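Local coordinates for protein putative nucleoside-diphosphate-sugar epimerase (PDB 3E48) that is of unknown function but probably binds NAD(P)H in a Rossmann-type fold, as nucleoside-diphosphate-sugar epimerases do, at residues 227-232 and 241-246; 202-207 and 219-224. All blocks are in the same frame, centred on the assembly; numbering follows the deposited sequence.

Contact 1: residues 227-232 and 241-246; sequences ETFAEM and ALLASM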
loop_
_atom_site.group_PDB
_atom_site.type_symbol
_atom_site.label_atom_id
_atom_site.label_comp_id
_atom_site.label_asym_id
_atom_site.label_seq_id
_atom_site.Cartn_x
_atom_site.Cartn_y
_atom_site.Cartn_z
ATOM N N GLU B 227 10.695 -12.970 18.634
ATOM C CA GLU B 227 9.672 -13.411 19.579
ATOM C C GLU B 227 9.906 -12.786 20.954
ATOM O O GLU B 227 8.978 -12.272 21.578
ATOM C CB GLU B 227 9.685 -14.939 19.709
ATOM C CG GLU B 227 9.490 -15.704 18.404
ATOM C CD GLU B 227 10.663 -15.557 17.451
ATOM O OE1 GLU B 227 11.810 -15.827 17.863
ATOM O OE2 GLU B 227 10.439 -15.179 16.281
ATOM N N THR B 228 11.151 -12.828 21.414
ATOM C CA THR B 228 11.507 -12.274 22.718
ATOM C C THR B 228 11.258 -10.768 22.769
ATOM O O THR B 228 10.712 -10.254 23.745
ATOM C CB THR B 228 12.989 -12.556 23.053
ATOM O OG1 THR B 228 13.216 -13.971 23.052
ATOM C CG2 THR B 228 13.348 -12.001 24.425
ATOM N N PHE B 229 11.657 -10.062 21.716
ATOM C CA PHE B 229 11.466 -8.617 21.657
ATOM C C PHE B 229 9.983 -8.255 21.748
ATOM O O PHE B 229 9.593 -7.370 22.508
ATOM C CB PHE B 229 12.045 -8.058 20.354
ATOM C CG PHE B 229 12.071 -6.558 20.303
ATOM C CD1 PHE B 229 13.031 -5.843 21.013
ATOM C CD2 PHE B 229 11.126 -5.858 19.564
ATOM C CE1 PHE B 229 13.050 -4.451 20.988
ATOM C CE2 PHE B 229 11.134 -4.466 19.533
ATOM C CZ PHE B 229 12.098 -3.762 20.246
ATOM N N ALA B 230 9.157 -8.947 20.971
ATOM C CA ALA B 230 7.723 -8.691 20.964
ATOM C C ALA B 230 7.110 -8.960 22.331
ATOM O O ALA B 230 6.221 -8.237 22.780
ATOM C CB ALA B 230 7.043 -9.563 19.911
ATOM N N GLU B 231 7.596 -10.010 22.983
ATOM C CA GLU B 231 7.108 -10.411 24.295
ATOM C C GLU B 231 7.413 -9.401 25.393
ATOM O O GLU B 231 6.538 -9.065 26.193
ATOM C CB GLU B 231 7.701 -11.770 24.665
ATOM C CG GLU B 231 7.092 -12.932 23.891
ATOM C CD GLU B 231 7.870 -14.224 24.056
ATOM O OE1 GLU B 231 8.436 -14.453 25.148
ATOM O OE2 GLU B 231 7.898 -15.022 23.092
HETATM N N MSE B 232 8.648 -8.914 25.437
HETATM C CA MSE B 232 9.024 -7.958 26.470
HETATM C C MSE B 232 8.587 -6.523 26.184
HETATM O O MSE B 232 8.877 -5.616 26.962
HETATM C CB MSE B 232 10.536 -8.024 26.726
HETATM C CG MSE B 232 11.411 -7.780 25.516
HETATM SE SE MSE B 232 13.264 -8.258 25.853
HETATM C CE MSE B 232 13.709 -6.830 27.094
ATOM N N ALA B 241 4.523 -7.480 18.552
ATOM C CA ALA B 241 4.884 -8.012 17.244
ATOM C C ALA B 241 5.037 -6.891 16.220
ATOM O O ALA B 241 5.815 -7.009 15.273
ATOM C CB ALA B 241 3.832 -9.013 16.775
ATOM N N LEU B 242 4.292 -5.806 16.410
ATOM C CA LEU B 242 4.360 -4.673 15.494
ATOM C C LEU B 242 5.711 -3.974 15.602
ATOM O O LEU B 242 6.329 -3.634 14.593
ATOM C CB LEU B 242 3.225 -3.682 15.789
ATOM C CG LEU B 242 3.164 -2.372 14.989
ATOM C CD1 LEU B 242 1.735 -1.856 14.953
ATOM C CD2 LEU B 242 4.095 -1.335 15.612
ATOM N N LEU B 243 6.173 -3.759 16.829
ATOM C CA LEU B 243 7.456 -3.103 17.030
ATOM C C LEU B 243 8.571 -3.996 16.487
ATOM O O LEU B 243 9.505 -3.519 15.843
ATOM C CB LEU B 243 7.683 -2.832 18.516
ATOM C CG LEU B 243 8.837 -1.887 18.856
ATOM C CD1 LEU B 243 8.575 -0.506 18.258
ATOM C CD2 LEU B 243 8.978 -1.797 20.361
ATOM N N ALA B 244 8.468 -5.294 16.749
ATOM C CA ALA B 244 9.470 -6.236 16.270
ATOM C C ALA B 244 9.522 -6.226 14.742
ATOM O O ALA B 244 10.601 -6.237 14.155
ATOM C CB ALA B 244 9.156 -7.645 16.778
ATOM N N SER B 245 8.355 -6.184 14.103
ATOM C CA SER B 245 8.296 -6.188 12.642
ATOM C C SER B 245 8.978 -4.956 12.057
ATOM O O SER B 245 9.484 -4.984 10.930
ATOM C CB SER B 245 6.840 -6.259 12.151
ATOM O OG SER B 245 6.170 -5.015 12.269
HETATM N N MSE B 246 8.998 -3.871 12.825
HETATM C CA MSE B 246 9.632 -2.644 12.367
HETATM C C MSE B 246 11.142 -2.870 12.272
HETATM O O MSE B 246 11.763 -2.564 11.255
HETATM C CB MSE B 246 9.310 -1.493 13.328
HETATM C CG MSE B 246 9.714 -0.117 12.826
HETATM SE SE MSE B 246 8.937 1.288 13.919
HETATM C CE MSE B 246 10.111 1.121 15.445
#

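Contact 2: residues 202-207 and 219-224; sequences YDMKEL and IKYEPV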
loop_
_atom_site.group_PDB
_atom_site.type_symbol
_atom_site.label_atom_id
_atom_site.label_comp_id
_atom_site.label_asym_id
_atom_site.label_seq_id
_atom_site.Cartn_x
_atom_site.Cartn_y
_atom_site.Cartn_z
ATOM N N TYR B 202 22.270 4.555 10.617
ATOM C CA TYR B 202 23.203 3.938 11.549
ATOM C C TYR B 202 22.935 2.445 11.613
ATOM O O TYR B 202 21.777 2.025 11.652
ATOM C CB TYR B 202 22.994 4.485 12.962
ATOM C CG TYR B 202 23.084 5.987 13.114
ATOM C CD1 TYR B 202 24.296 6.656 12.949
ATOM C CD2 TYR B 202 21.963 6.734 13.487
ATOM C CE1 TYR B 202 24.394 8.029 13.161
ATOM C CE2 TYR B 202 22.051 8.106 13.699
ATOM C CZ TYR B 202 23.269 8.747 13.538
ATOM O OH TYR B 202 23.366 10.100 13.763
ATOM N N ASP B 203 23.988 1.636 11.614
ATOM C CA ASP B 203 23.778 0.207 11.765
ATOM C C ASP B 203 23.617 0.109 13.279
ATOM O O ASP B 203 23.923 1.067 13.989
ATOM C CB ASP B 203 24.987 -0.598 11.268
ATOM C CG ASP B 203 26.264 -0.269 12.008
ATOM O OD1 ASP B 203 27.295 -0.896 11.698
ATOM O OD2 ASP B 203 26.244 0.611 12.892
HETATM N N MSE B 204 23.135 -1.016 13.789
HETATM C CA MSE B 204 22.932 -1.121 15.230
HETATM C C MSE B 204 24.220 -1.071 16.045
HETATM O O MSE B 204 24.198 -0.768 17.239
HETATM C CB MSE B 204 22.146 -2.388 15.562
HETATM C CG MSE B 204 20.725 -2.389 15.002
HETATM SE SE MSE B 204 19.665 -0.850 15.558
HETATM C CE MSE B 204 20.008 0.337 14.062
ATOM N N LYS B 205 25.342 -1.361 15.399
ATOM C CA LYS B 205 26.629 -1.339 16.081
ATOM C C LYS B 205 27.025 0.108 16.374
ATOM O O LYS B 205 27.487 0.426 17.473
ATOM C CB LYS B 205 27.682 -2.023 15.207
ATOM C CG LYS B 205 28.898 -2.513 15.961
ATOM C CD LYS B 205 29.772 -3.386 15.073
ATOM C CE LYS B 205 29.043 -4.652 14.640
ATOM N NZ LYS B 205 28.689 -5.523 15.797
ATOM N N GLU B 206 26.838 0.988 15.392
ATOM C CA GLU B 206 27.164 2.404 15.570
ATOM C C GLU B 206 26.188 3.026 16.561
ATOM O O GLU B 206 26.564 3.871 17.372
ATOM C CB GLU B 206 27.073 3.157 14.241
ATOM C CG GLU B 206 28.119 2.758 13.218
ATOM C CD GLU B 206 27.854 3.377 11.862
ATOM O OE1 GLU B 206 26.745 3.170 11.324
ATOM O OE2 GLU B 206 28.753 4.063 11.329
ATOM N N LEU B 207 24.929 2.608 16.487
ATOM C CA LEU B 207 23.922 3.140 17.390
ATOM C C LEU B 207 24.341 2.848 18.830
ATOM O O LEU B 207 24.285 3.721 19.693
ATOM C CB LEU B 207 22.559 2.500 17.116
ATOM C CG LEU B 207 21.323 3.392 17.268
ATOM C CD1 LEU B 207 20.089 2.507 17.267
ATOM C CD2 LEU B 207 21.381 4.203 18.548
ATOM N N ILE B 219 27.406 -0.179 26.316
ATOM C CA ILE B 219 26.203 -0.749 25.719
ATOM C C ILE B 219 26.599 -1.422 24.409
ATOM O O ILE B 219 26.963 -0.752 23.444
ATOM C CB ILE B 219 25.144 0.341 25.423
ATOM C CG1 ILE B 219 24.759 1.062 26.721
ATOM C CG2 ILE B 219 23.909 -0.288 24.794
ATOM C CD1 ILE B 219 23.769 2.198 26.527
ATOM N N LYS B 220 26.535 -2.747 24.378
ATOM C CA LYS B 220 26.904 -3.487 23.181
ATOM C C LYS B 220 25.668 -3.989 22.450
ATOM O O LYS B 220 24.621 -4.207 23.056
ATOM C CB LYS B 220 27.812 -4.664 23.549
ATOM C CG LYS B 220 29.108 -4.254 24.241
ATOM C CD LYS B 220 29.991 -5.458 24.534
ATOM C CE LYS B 220 31.240 -5.065 25.317
ATOM N NZ LYS B 220 32.075 -4.055 24.602
ATOM N N TYR B 221 25.790 -4.161 21.140
ATOM C CA TYR B 221 24.673 -4.643 20.339
ATOM C C TYR B 221 24.543 -6.158 20.423
ATOM O O TYR B 221 25.330 -6.891 19.827
ATOM C CB TYR B 221 24.848 -4.221 18.878
ATOM C CG TYR B 221 23.769 -4.744 17.951
ATOM C CD1 TYR B 221 22.419 -4.589 18.265
ATOM C CD2 TYR B 221 24.097 -5.360 16.743
ATOM C CE1 TYR B 221 21.421 -5.030 17.398
ATOM C CE2 TYR B 221 23.107 -5.804 15.867
ATOM C CZ TYR B 221 21.773 -5.633 16.198
ATOM O OH TYR B 221 20.791 -6.040 15.323
ATOM N N GLU B 222 23.551 -6.613 21.177
ATOM C CA GLU B 222 23.278 -8.038 21.342
ATOM C C GLU B 222 21.788 -8.233 21.107
ATOM O O GLU B 222 21.003 -8.358 22.049
ATOM C CB GLU B 222 23.654 -8.497 22.752
ATOM C CG GLU B 222 25.148 -8.502 23.016
ATOM C CD GLU B 222 25.485 -8.904 24.438
ATOM O OE1 GLU B 222 25.014 -9.976 24.881
ATOM O OE2 GLU B 222 26.224 -8.150 25.109
ATOM N N PRO B 223 21.380 -8.265 19.832
ATOM C CA PRO B 223 19.983 -8.436 19.440
ATOM C C PRO B 223 19.331 -9.732 19.899
ATOM O O PRO B 223 19.917 -10.809 19.792
ATOM C CB PRO B 223 20.039 -8.322 17.919
ATOM C CG PRO B 223 21.371 -8.910 17.599
ATOM C CD PRO B 223 22.259 -8.280 18.648
ATOM N N VAL B 224 18.118 -9.609 20.423
ATOM C CA VAL B 224 17.362 -10.764 20.872
ATOM C C VAL B 224 16.484 -11.217 19.715
ATOM O O VAL B 224 16.399 -10.538 18.685
ATOM C CB VAL B 224 16.468 -10.430 22.090
ATOM C CG1 VAL B 224 17.337 -10.115 23.296
ATOM C CG2 VAL B 224 15.559 -9.251 21.771
#

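Contact 1: residues 227-232 and 241-246
Phe229 meets Leu243 and Ala244 where two consecutive helices, joined by a short loop, pack against each other. The segments run roughly antiparallel, at 134°, and their axes come within 7.9 Å. The tight part lies around the phenylalanine ring. CG of Phe229 is anti to its backbone N (chi1 -172°), which carries the ring across to the second helix. There CE2 of Phe229 lies 3.5 Å from CG of Leu243, and this branch point sits at the ring edge, near its plane. The Leu243 methyl CD2 also touches CE2 and CZ of Phe229. The two side chains cross at about a right angle. One ring atom further back, CD2 of Phe229 is 3.7 Å from CA of Ala244.

At Ala230 and Ala241 the backbones come close. CB of Ala230 rests 3.5 Å from the backbone N of Ala241, and the CA atoms of Ala230 and Ala241 are 4.7 Å apart. No hydrogen bond crosses between the segments, so apolar contact carries the pairing. The other side is looser. Ala241 is exposed and turns its methyl away.

Within helix 239-251, OG of Ser245 donates to O of Leu242 at 2.7 Å. That hydroxyl also bonds to the backbone N of His116. Helix 226-231 reaches the loop at Pro163 through Phe229, while helix 239-251 lies on the loop at Phe115 through Leu242 and Ser245.

Contact 2: residues 202-207 and 219-224
Met204, a selenomethionine in the first turn of helix 204-215, packs on the ring of Tyr221 in strand 220-221. A capping box opens this helix, with Asp203 at the N-cap where strand 194-203 gives way to it.

Across the segments, CB of Met204 lies over one face of the Tyr221 ring in a CH-pi manner, though the modelled spacing is tighter than realistic and so doubtful. CG of Met204 follows, 3.6 Å from CZ of Tyr221. Beyond CG the methionine bends at chi2 and chi3, and its end leads away from the tyrosine, toward Ile169 and Leu160. With chi1 at 177°, the Tyr221 ring swings out past its own carbonyl carbon toward the helix start.

Hydrogen bonds stay within the segments or leave them. In the box, the backbone N of Asp203 donates to OE1 of Glu206 at 3.2 Å in a nearly straight bond (169°), using the anti lone pair of that oxygen. The same oxygen forms a salt bridge with Arg168. In return, OD2 of Asp203 accepts from the backbone N of Glu206, although the position of OD2 is less certain. The Tyr221 hydroxyl is hydrogen-bonded to the carbonyls of Gly165 and Tyr162, which must share its single proton; this helps fix the direction of the ring. On the face opposite Met204, CD of Pro223 lies 3.5 Å above the ring plane of Tyr221, over its centre.

Overall arrangement
Following the chain from its N terminus, most strands of the main sheet come first, strand 194-203 last, and both contacts lie from its end onward. Contact 2 comes first. It closes a loop of 11 residues, mostly helix 204-215, and ties the end of strand 194-203 and the start of that helix to strand 220-221. Contact 1 then closes a loop of eight residues between segments 227-232 and 241-246, on helices 226-231 and 239-251. The two are in series, neither nested nor crossed. Their centres are about 16 Å apart, yet they touch: CB of Phe229 lies 4.0 Å from CG2 of Val224. Strand 220-221, paired with strand 159-160, is followed along the chain by helix 226-231.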